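Local coordinates for protein isocitrate dehydrogenase [NAD] subunit 1 (Saccharomyces cerevisiae, PDB 3BLX) that catalyses, as one of two kinds of subunit in a mitochondrial octamer, the NAD-dependent oxidative decarboxylation of isocitrate to 2-oxoglutarate in the citric acid cycle, at residues E[255-269]-E[287-301]. Residues are numbered along the deposited sequence; the frame is centred on the assembly and turned at random.
Sequences GLVAGANFGRDYAVF and NPTAMILSSTLMLNH
A helix lying against a beta hairpin makes this buried contact near the centre of the chain: Phe-269, Ala-258 and Gly-259 of the strands meet Ser-294, Leu-297 and Met-298 of helix 289-301. The axes of strand 258-262 and the helix approach to 6.6 Å, crossing at -47°. The phenyl ring of Phe-269 lies flat against one turn of the helix, with Met-298 CA 3.5 Å above the centre of one face. Met-298 CB makes a CH-pi contact on that face, 3.7 Å from the ring centroid, while its sulfur sits obliquely in a longer Met-aromatic contact. Leu-297 CB packs on Phe-269 CD1 at 3.6 Å, and Phe-269 CZ lies 3.8 Å from His-301 CB. An alanine in place of Phe-269 would probably open a gap facing Met-298 and Leu-297 and remove the support on that side of His-301. That histidine joins Phe-269 and Phe-262 in an aromatic cluster, the edge of the Phe-262 ring facing its CD2. The hairpin belongs to the large mixed sheet of the isocitrate/isopropylmalate dehydrogenase fold, and the helix illustrates how one laid on a sheet offers it a face of small and aliphatic side chains: Leu-293 and Leu-297 meet Ala-258, whose CB rests 3.8 Å from Leu-293 CB, and Leu-297 also meets Phe-269. Its other sides meet helices 27-42, 306-320 and 335-347. Polar atoms join the chain around Gly-259 to the helix. Ser-294 OG, held beside its own backbone N (chi1 -69°), accepts from Gly-259 N at 3.0 Å and donates to Ala-290 O, a carbonyl that Ser-294 N approaches from the opposite face. At the helix start, Asn-287 OD1 accepts a capping bond from Thr-289 N and a second hydrogen bond from Thr-289 OG1, both from one face of its amide; Asp-328 holds its ND2, and Ala-290 N reaches Gly-255 O only weakly.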
loop_
_atom_site.group_PDB
_atom_site.type_symbol
_atom_site.label_atom_id
_atom_site.label_comp_id
_atom_site.label_asym_id
_atom_site.label_seq_id
_atom_site.Cartn_x
_atom_site.Cartn_y
_atom_site.Cartn_z
ATOM N N GLY E 255 -35.308 19.233 16.502
ATOM C CA GLY E 255 -35.554 19.958 15.272
ATOM C C GLY E 255 -34.671 21.171 15.082
ATOM O O GLY E 255 -34.696 21.763 14.020
ATOM N N LEU E 256 -33.870 21.515 16.090
ATOM C CA LEU E 256 -33.035 22.726 16.065
ATOM C C LEU E 256 -31.523 22.483 16.121
ATOM O O LEU E 256 -30.735 23.433 16.255
ATOM C CB LEU E 256 -33.400 23.603 17.247
ATOM C CG LEU E 256 -34.891 23.903 17.338
ATOM C CD1 LEU E 256 -35.235 24.493 18.705
ATOM C CD2 LEU E 256 -35.238 24.836 16.231
ATOM N N VAL E 257 -31.133 21.215 16.016
ATOM C CA VAL E 257 -29.764 20.787 16.259
ATOM C C VAL E 257 -28.990 20.450 15.006
ATOM O O VAL E 257 -29.235 19.412 14.399
ATOM C CB VAL E 257 -29.769 19.501 17.066
ATOM C CG1 VAL E 257 -28.331 19.073 17.326
ATOM C CG2 VAL E 257 -30.535 19.696 18.356
ATOM N N ALA E 258 -28.037 21.298 14.633
ATOM C CA ALA E 258 -27.189 21.013 13.462
ATOM C C ALA E 258 -26.182 19.896 13.771
ATOM O O ALA E 258 -25.829 19.665 14.918
ATOM C CB ALA E 258 -26.470 22.273 12.989
ATOM N N GLY E 259 -25.720 19.205 12.744
ATOM C CA GLY E 259 -24.784 18.135 12.959
ATOM C C GLY E 259 -23.879 17.903 11.768
ATOM O O GLY E 259 -24.220 18.266 10.627
ATOM N N ALA E 260 -22.727 17.284 12.042
ATOM C CA ALA E 260 -21.788 16.914 11.000
ATOM C C ALA E 260 -21.021 15.680 11.397
ATOM O O ALA E 260 -20.757 15.453 12.568
ATOM C CB ALA E 260 -20.825 18.085 10.699
ATOM N N ASN E 261 -20.648 14.893 10.408
ATOM C CA ASN E 261 -19.807 13.739 10.631
ATOM C C ASN E 261 -18.562 13.772 9.757
ATOM O O ASN E 261 -18.659 13.876 8.535
ATOM C CB ASN E 261 -20.619 12.495 10.370
ATOM C CG ASN E 261 -21.755 12.362 11.334
ATOM O OD1 ASN E 261 -21.561 11.982 12.489
ATOM N ND2 ASN E 261 -22.951 12.679 10.875
ATOM N N PHE E 262 -17.393 13.674 10.378
ATOM C CA PHE E 262 -16.148 13.760 9.632
ATOM C C PHE E 262 -15.275 12.538 9.691
ATOM O O PHE E 262 -15.169 11.886 10.730
ATOM C CB PHE E 262 -15.349 14.910 10.139
ATOM C CG PHE E 262 -16.028 16.233 9.975
ATOM C CD1 PHE E 262 -16.827 16.730 10.977
ATOM C CD2 PHE E 262 -15.835 16.999 8.833
ATOM C CE1 PHE E 262 -17.421 17.977 10.853
ATOM C CE2 PHE E 262 -16.419 18.226 8.697
ATOM C CZ PHE E 262 -17.210 18.729 9.716
ATOM N N GLY E 263 -14.658 12.242 8.553
ATOM C CA GLY E 263 -13.540 11.322 8.459
ATOM C C GLY E 263 -12.356 12.083 7.887
ATOM O O GLY E 263 -12.424 13.284 7.684
ATOM N N ARG E 264 -11.257 11.404 7.614
ATOM C CA ARG E 264 -10.142 12.104 7.017
ATOM C C ARG E 264 -10.479 12.616 5.616
ATOM O O ARG E 264 -10.191 13.755 5.289
ATOM C CB ARG E 264 -8.906 11.207 6.994
ATOM C CG ARG E 264 -7.691 11.934 6.440
ATOM C CD ARG E 264 -6.512 11.007 6.220
ATOM N NE ARG E 264 -5.512 11.641 5.345
ATOM C CZ ARG E 264 -4.654 12.610 5.714
ATOM N NH1 ARG E 264 -4.642 13.089 6.973
ATOM N NH2 ARG E 264 -3.791 13.107 4.818
ATOM N N ASP E 265 -11.111 11.773 4.810
ATOM C CA ASP E 265 -11.390 12.099 3.418
ATOM C C ASP E 265 -12.845 12.435 3.109
ATOM O O ASP E 265 -13.155 12.873 2.013
ATOM C CB ASP E 265 -10.976 10.925 2.518
ATOM C CG ASP E 265 -9.477 10.606 2.618
ATOM O OD1 ASP E 265 -8.666 11.565 2.627
ATOM O OD2 ASP E 265 -9.112 9.396 2.669
ATOM N N TYR E 266 -13.735 12.200 4.065
ATOM C CA TYR E 266 -15.164 12.323 3.815
ATOM C C TYR E 266 -15.868 13.173 4.861
ATOM O O TYR E 266 -15.412 13.282 6.002
ATOM C CB TYR E 266 -15.812 10.940 3.751
ATOM C CG TYR E 266 -15.126 9.997 2.804
ATOM C CD1 TYR E 266 -14.286 9.013 3.279
ATOM C CD2 TYR E 266 -15.279 10.119 1.438
ATOM C CE1 TYR E 266 -13.628 8.160 2.438
ATOM C CE2 TYR E 266 -14.623 9.272 0.568
ATOM C CZ TYR E 266 -13.792 8.291 1.078
ATOM O OH TYR E 266 -13.124 7.430 0.221
ATOM N N ALA E 267 -16.963 13.804 4.470
ATOM C CA ALA E 267 -17.772 14.536 5.428
ATOM C C ALA E 267 -19.221 14.314 5.052
ATOM O O ALA E 267 -19.585 14.318 3.877
ATOM C CB ALA E 267 -17.425 15.996 5.417
ATOM N N VAL E 268 -20.055 14.105 6.049
ATOM C CA VAL E 268 -21.468 13.896 5.797
ATOM C C VAL E 268 -22.249 14.745 6.785
ATOM O O VAL E 268 -22.062 14.631 7.996
ATOM C CB VAL E 268 -21.850 12.413 5.997
ATOM C CG1 VAL E 268 -23.358 12.254 6.039
ATOM C CG2 VAL E 268 -21.236 11.532 4.919
ATOM N N PHE E 269 -23.118 15.604 6.268
ATOM C CA PHE E 269 -23.854 16.541 7.116
ATOM C C PHE E 269 -25.276 16.086 7.344
ATOM O O PHE E 269 -25.902 15.553 6.438
ATOM C CB PHE E 269 -23.790 17.949 6.525
ATOM C CG PHE E 269 -22.395 18.483 6.463
ATOM C CD1 PHE E 269 -21.892 19.269 7.482
ATOM C CD2 PHE E 269 -21.554 18.108 5.437
ATOM C CE1 PHE E 269 -20.600 19.723 7.440
ATOM C CE2 PHE E 269 -20.255 18.555 5.382
ATOM C CZ PHE E 269 -19.779 19.377 6.394
ATOM N N ASN E 287 -40.072 20.182 11.519
ATOM C CA ASN E 287 -39.170 21.326 11.507
ATOM C C ASN E 287 -37.931 21.043 10.673
ATOM O O ASN E 287 -37.196 20.105 10.978
ATOM C CB ASN E 287 -38.756 21.690 12.935
ATOM C CG ASN E 287 -38.200 23.098 13.033
ATOM O OD1 ASN E 287 -37.987 23.763 12.012
ATOM N ND2 ASN E 287 -37.962 23.564 14.262
ATOM N N PRO E 288 -37.684 21.853 9.612
ATOM C CA PRO E 288 -36.548 21.641 8.703
ATOM C C PRO E 288 -35.286 22.342 9.181
ATOM O O PRO E 288 -34.265 22.180 8.538
ATOM C CB PRO E 288 -37.002 22.292 7.398
ATOM C CG PRO E 288 -38.247 23.039 7.725
ATOM C CD PRO E 288 -38.453 23.032 9.205
ATOM N N THR E 289 -35.363 23.099 10.274
ATOM C CA THR E 289 -34.238 23.890 10.780
ATOM C C THR E 289 -32.898 23.126 10.918
ATOM O O THR E 289 -31.857 23.609 10.484
ATOM C CB THR E 289 -34.607 24.572 12.135
ATOM O OG1 THR E 289 -35.727 25.424 11.936
ATOM C CG2 THR E 289 -33.481 25.394 12.662
ATOM N N ALA E 290 -32.941 21.941 11.524
ATOM C CA ALA E 290 -31.750 21.146 11.774
ATOM C C ALA E 290 -31.103 20.765 10.467
ATOM O O ALA E 290 -29.910 20.897 10.313
ATOM C CB ALA E 290 -32.077 19.898 12.604
ATOM N N MET E 291 -31.901 20.295 9.525
ATOM C CA MET E 291 -31.408 19.996 8.182
ATOM C C MET E 291 -30.828 21.241 7.477
ATOM O O MET E 291 -29.758 21.180 6.908
ATOM C CB MET E 291 -32.508 19.364 7.329
ATOM C CG MET E 291 -32.013 18.790 6.070
ATOM S SD MET E 291 -30.784 17.533 6.383
ATOM C CE MET E 291 -31.792 16.225 7.046
ATOM N N ILE E 292 -31.520 22.369 7.547
ATOM C CA ILE E 292 -31.040 23.570 6.914
ATOM C C ILE E 292 -29.716 24.056 7.521
ATOM O O ILE E 292 -28.774 24.395 6.798
ATOM C CB ILE E 292 -32.092 24.698 6.993
ATOM C CG1 ILE E 292 -33.429 24.228 6.396
ATOM C CG2 ILE E 292 -31.587 25.950 6.261
ATOM C CD1 ILE E 292 -34.592 25.221 6.555
ATOM N N LEU E 293 -29.657 24.110 8.848
ATOM C CA LEU E 293 -28.451 24.526 9.535
ATOM C C LEU E 293 -27.280 23.566 9.272
ATOM O O LEU E 293 -26.129 23.982 9.149
ATOM C CB LEU E 293 -28.714 24.657 11.035
ATOM C CG LEU E 293 -29.650 25.814 11.372
ATOM C CD1 LEU E 293 -29.799 25.987 12.869
ATOM C CD2 LEU E 293 -29.131 27.084 10.736
ATOM N N SER E 294 -27.574 22.279 9.196
ATOM C CA SER E 294 -26.553 21.313 8.860
ATOM C C SER E 294 -26.099 21.613 7.447
ATOM O O SER E 294 -24.926 21.516 7.137
ATOM C CB SER E 294 -27.116 19.891 8.941
ATOM O OG SER E 294 -27.380 19.549 10.286
ATOM N N SER E 295 -27.058 21.994 6.620
ATOM C CA SER E 295 -26.819 22.391 5.247
ATOM C C SER E 295 -25.799 23.507 5.171
ATOM O O SER E 295 -25.005 23.558 4.229
ATOM C CB SER E 295 -28.127 22.899 4.626
ATOM O OG SER E 295 -28.092 22.799 3.240
ATOM N N THR E 296 -25.844 24.426 6.135
ATOM C CA THR E 296 -24.941 25.555 6.100
ATOM C C THR E 296 -23.559 25.169 6.601
ATOM O O THR E 296 -22.569 25.695 6.110
ATOM C CB THR E 296 -25.499 26.794 6.826
ATOM O OG1 THR E 296 -25.401 26.622 8.237
ATOM C CG2 THR E 296 -26.931 27.019 6.431
ATOM N N LEU E 297 -23.482 24.239 7.556
ATOM C CA LEU E 297 -22.192 23.659 7.945
ATOM C C LEU E 297 -21.501 23.091 6.717
ATOM O O LEU E 297 -20.303 23.251 6.541
ATOM C CB LEU E 297 -22.365 22.562 8.983
ATOM C CG LEU E 297 -22.758 23.019 10.385
ATOM C CD1 LEU E 297 -22.807 21.848 11.370
ATOM C CD2 LEU E 297 -21.773 24.045 10.867
ATOM N N MET E 298 -22.268 22.429 5.868
ATOM C CA MET E 298 -21.756 21.883 4.618
ATOM C C MET E 298 -21.256 22.988 3.682
ATOM O O MET E 298 -20.200 22.863 3.079
ATOM C CB MET E 298 -22.805 21.011 3.926
ATOM C CG MET E 298 -22.283 20.344 2.702
ATOM S SD MET E 298 -23.577 19.607 1.719
ATOM C CE MET E 298 -24.474 21.086 1.206
ATOM N N LEU E 299 -22.010 24.074 3.567
ATOM C CA LEU E 299 -21.598 25.199 2.739
ATOM C C LEU E 299 -20.249 25.761 3.214
ATOM O O LEU E 299 -19.332 25.945 2.410
ATOM C CB LEU E 299 -22.678 26.285 2.737
ATOM C CG LEU E 299 -23.965 25.945 1.969
ATOM C CD1 LEU E 299 -25.008 27.011 2.182
ATOM C CD2 LEU E 299 -23.721 25.727 0.480
ATOM N N ASN E 300 -20.138 26.029 4.512
ATOM C CA ASN E 300 -18.883 26.449 5.125
ATOM C C ASN E 300 -17.723 25.551 4.704
ATOM O O ASN E 300 -16.675 26.017 4.278
ATOM C CB ASN E 300 -18.986 26.421 6.652
ATOM C CG ASN E 300 -19.764 27.611 7.219
ATOM O OD1 ASN E 300 -19.996 28.615 6.537
ATOM N ND2 ASN E 300 -20.158 27.504 8.481
ATOM N N HIS E 301 -17.931 24.253 4.827
ATOM C CA HIS E 301 -16.922 23.277 4.502
ATOM C C HIS E 301 -16.523 23.292 3.022
ATOM O O HIS E 301 -15.366 23.067 2.668
ATOM C CB HIS E 301 -17.448 21.898 4.856
ATOM C CG HIS E 301 -16.380 20.868 4.997
ATOM N ND1 HIS E 301 -16.128 19.925 4.025
ATOM C CD2 HIS E 301 -15.503 20.620 6.006
ATOM C CE1 HIS E 301 -15.134 19.144 4.415
ATOM N NE2 HIS E 301 -14.748 19.534 5.621
#